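PDB 4QHQ: lipoprotein from Burkholderia cenocepacia, which binds methionine and probably delivers it to an ABC transporter, as a substrate-binding lipoprotein of the NlpA family. Local coordinates for residues A[75-83]-A[233-241]. Residues are numbered along the deposited sequence; the frame is centred on the assembly and turned at random.
Sequences AGLTYISPI and FKGSMVASF. With MET (methionine), chain B.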
loop_
_atom_site.group_PDB
_atom_site.type_symbol
_atom_site.label_atom_id
_atom_site.label_comp_id
_atom_site.label_asym_id
_atom_site.label_seq_id
_atom_site.Cartn_x
_atom_site.Cartn_y
_atom_site.Cartn_z
ATOM N N ALA A 75 10.473 0.918 -11.847
ATOM C CA ALA A 75 11.478 1.859 -12.304
ATOM C C ALA A 75 12.196 2.502 -11.119
ATOM O O ALA A 75 13.189 3.191 -11.289
ATOM C CB ALA A 75 10.833 2.924 -13.169
ATOM N N GLY A 76 11.686 2.285 -9.910
ATOM C CA GLY A 76 12.309 2.866 -8.735
ATOM C C GLY A 76 11.357 2.975 -7.566
ATOM O O GLY A 76 10.136 2.939 -7.731
ATOM N N LEU A 77 11.923 3.128 -6.377
ATOM C CA LEU A 77 11.124 3.140 -5.163
ATOM C C LEU A 77 10.669 4.544 -4.802
ATOM O O LEU A 77 11.313 5.535 -5.175
ATOM C CB LEU A 77 11.925 2.540 -4.010
ATOM C CG LEU A 77 12.362 1.087 -4.179
ATOM C CD1 LEU A 77 13.057 0.607 -2.908
ATOM C CD2 LEU A 77 11.188 0.173 -4.544
ATOM N N THR A 78 9.562 4.618 -4.062
ATOM C CA THR A 78 8.981 5.902 -3.701
ATOM C C THR A 78 9.006 6.125 -2.184
ATOM O O THR A 78 9.845 6.859 -1.675
ATOM C CB THR A 78 7.558 6.023 -4.271
ATOM O OG1 THR A 78 6.789 4.876 -3.900
ATOM C CG2 THR A 78 7.601 6.089 -5.791
ATOM N N TYR A 79 8.101 5.463 -1.462
ATOM C CA TYR A 79 8.078 5.541 -0.004
ATOM C C TYR A 79 7.599 4.210 0.532
ATOM O O TYR A 79 7.003 3.420 -0.196
ATOM C CB TYR A 79 7.131 6.645 0.480
ATOM C CG TYR A 79 5.703 6.388 0.116
ATOM C CD1 TYR A 79 4.874 5.623 0.933
ATOM C CD2 TYR A 79 5.167 6.899 -1.059
ATOM C CE1 TYR A 79 3.564 5.373 0.583
ATOM C CE2 TYR A 79 3.856 6.661 -1.411
ATOM C CZ TYR A 79 3.054 5.895 -0.579
ATOM O OH TYR A 79 1.741 5.660 -0.920
ATOM N N ILE A 80 7.836 3.996 1.828
ATOM C CA ILE A 80 7.282 2.865 2.554
ATOM C C ILE A 80 6.345 3.402 3.638
ATOM O O ILE A 80 6.557 4.494 4.187
ATOM C CB ILE A 80 8.410 1.982 3.147
ATOM C CG1 ILE A 80 7.861 0.666 3.706
ATOM C CG2 ILE A 80 9.216 2.746 4.199
ATOM C CD1 ILE A 80 8.939 -0.383 3.930
ATOM N N SER A 81 5.283 2.657 3.914
ATOM C CA SER A 81 4.284 3.124 4.859
ATOM C C SER A 81 3.768 1.951 5.672
ATOM O O SER A 81 2.816 1.284 5.256
ATOM C CB SER A 81 3.135 3.821 4.130
ATOM O OG SER A 81 2.531 2.954 3.194
ATOM N N PRO A 82 4.394 1.701 6.824
ATOM C CA PRO A 82 4.014 0.581 7.700
ATOM C C PRO A 82 2.509 0.508 7.937
ATOM O O PRO A 82 1.871 1.502 8.284
ATOM C CB PRO A 82 4.756 0.901 8.996
ATOM C CG PRO A 82 5.995 1.597 8.523
ATOM C CD PRO A 82 5.503 2.479 7.397
ATOM N N ILE A 83 1.950 -0.672 7.723
ATOM C CA ILE A 83 0.517 -0.843 7.835
ATOM C C ILE A 83 0.126 -0.930 9.307
ATOM O O ILE A 83 0.848 -1.502 10.138
ATOM C CB ILE A 83 0.036 -2.060 7.015
ATOM C CG1 ILE A 83 -1.479 -2.012 6.790
ATOM C CG2 ILE A 83 0.498 -3.369 7.596
ATOM C CD1 ILE A 83 -1.949 -2.918 5.650
ATOM N N PHE A 233 2.842 13.962 6.064
ATOM C CA PHE A 233 2.331 12.691 6.559
ATOM C C PHE A 233 2.910 12.258 7.900
ATOM O O PHE A 233 2.611 11.164 8.390
ATOM C CB PHE A 233 2.460 11.615 5.483
ATOM C CG PHE A 233 1.879 12.038 4.166
ATOM C CD1 PHE A 233 0.515 12.224 4.038
ATOM C CD2 PHE A 233 2.696 12.283 3.070
ATOM C CE1 PHE A 233 -0.034 12.628 2.840
ATOM C CE2 PHE A 233 2.154 12.688 1.869
ATOM C CZ PHE A 233 0.789 12.860 1.750
ATOM N N LYS A 234 3.731 13.128 8.483
ATOM C CA LYS A 234 4.093 13.048 9.904
ATOM C C LYS A 234 4.829 11.772 10.322
ATOM O O LYS A 234 4.794 11.382 11.490
ATOM C CB LYS A 234 2.846 13.248 10.776
ATOM N N GLY A 235 5.503 11.130 9.376
ATOM C CA GLY A 235 6.251 9.923 9.679
ATOM C C GLY A 235 5.551 8.628 9.298
ATOM O O GLY A 235 6.151 7.557 9.350
ATOM N N SER A 236 4.279 8.717 8.917
ATOM C CA SER A 236 3.532 7.531 8.498
ATOM C C SER A 236 4.008 7.010 7.139
ATOM O O SER A 236 3.766 5.857 6.783
ATOM C CB SER A 236 2.037 7.831 8.435
ATOM O OG SER A 236 1.738 8.731 7.381
ATOM N N MET A 237 4.674 7.874 6.380
ATOM C CA MET A 237 5.279 7.505 5.110
ATOM C C MET A 237 6.735 7.928 5.195
ATOM O O MET A 237 7.041 9.041 5.618
ATOM C CB MET A 237 4.558 8.205 3.962
ATOM C CG MET A 237 3.154 7.660 3.730
ATOM S SD MET A 237 2.069 8.766 2.804
ATOM C CE MET A 237 3.036 9.057 1.323
ATOM N N VAL A 238 7.624 7.008 4.841
ATOM C CA VAL A 238 9.056 7.241 4.913
ATOM C C VAL A 238 9.639 7.098 3.509
ATOM O O VAL A 238 9.428 6.084 2.844
ATOM C CB VAL A 238 9.726 6.249 5.887
ATOM C CG1 VAL A 238 11.239 6.413 5.839
ATOM C CG2 VAL A 238 9.193 6.445 7.320
ATOM N N ALA A 239 10.347 8.126 3.050
ATOM C CA ALA A 239 10.900 8.099 1.704
ATOM C C ALA A 239 11.802 6.892 1.511
ATOM O O ALA A 239 12.542 6.492 2.412
ATOM C CB ALA A 239 11.666 9.391 1.388
ATOM N N SER A 240 11.741 6.315 0.316
ATOM C CA SER A 240 12.580 5.174 -0.014
ATOM C C SER A 240 13.773 5.582 -0.876
ATOM O O SER A 240 14.296 4.776 -1.636
ATOM C CB SER A 240 11.769 4.098 -0.733
ATOM O OG SER A 240 10.672 3.675 0.045
ATOM N N PHE A 241 14.209 6.827 -0.712
ATOM C CA PHE A 241 15.342 7.376 -1.445
ATOM C C PHE A 241 15.990 8.449 -0.594
ATOM O O PHE A 241 17.061 8.959 -0.939
ATOM C CB PHE A 241 14.870 7.988 -2.762
ATOM C CG PHE A 241 13.863 9.091 -2.582
ATOM C CD1 PHE A 241 14.274 10.409 -2.438
ATOM C CD2 PHE A 241 12.508 8.813 -2.554
ATOM C CE1 PHE A 241 13.353 11.428 -2.272
ATOM C CE2 PHE A 241 11.578 9.827 -2.385
ATOM C CZ PHE A 241 12.005 11.138 -2.244
ATOM O OXT PHE A 241 15.465 8.843 0.450
HETATM N N MET B . 0.370 2.416 -0.569
HETATM C CA MET B . -0.063 1.060 -0.225
HETATM C C MET B . 0.750 0.510 0.926
HETATM O O MET B . 1.957 0.723 0.957
HETATM C CB MET B . 0.066 0.156 -1.456
HETATM C CG MET B . -0.407 -1.291 -1.225
HETATM S SD MET B . -0.177 -2.327 -2.686
HETATM C CE MET B . -1.361 -1.607 -3.828
HETATM O OXT MET B . 0.212 -0.129 1.847
HETATM O O HOH W 1 2.101 4.143 8.167
#
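Ile80 and Val238 form an antiparallel hydrogen-bonded pair, each amide giving its N-H to the other's carbonyl at 2.8 Å (Ile80 N to Val238 O, Val238 N to Ile80 O), and Ser240 N adds a third bond to Thr78 O. The C-terminal strand 238-239 thereby forms one edge of a six-stranded mixed sheet, in one lobe of a periplasmic-binding-protein fold. Tyr79 and Met237 make the contact on the pocket side. Met237 bends at its last torsion (chi3 55°) and sets CE almost squarely over the ring, 3.6 Å from the Tyr79 centroid, a CH-pi contact; SD stands higher above the same ring and also lies over a face of Phe233. Tyr79 OH is hydrogen-bonded to Asp11. Beside the bridge, Ile80 CG2 and Val238 CB meet at 3.9 Å, the two side chains pointing the same way. Ser240 packs its CB on Leu77 CB at 3.6 Å and lays OG against the Tyr79 backbone without a hydrogen bond. At the chain end, Phe241 turns a ring edge to Thr78 O, and its carboxylate pairs with Lys226. Where the two segments part, one water donates to both Pro82 O and Ser236 O. In the pocket, Ser81 OG lies 3.2 Å from O of the bound methionine.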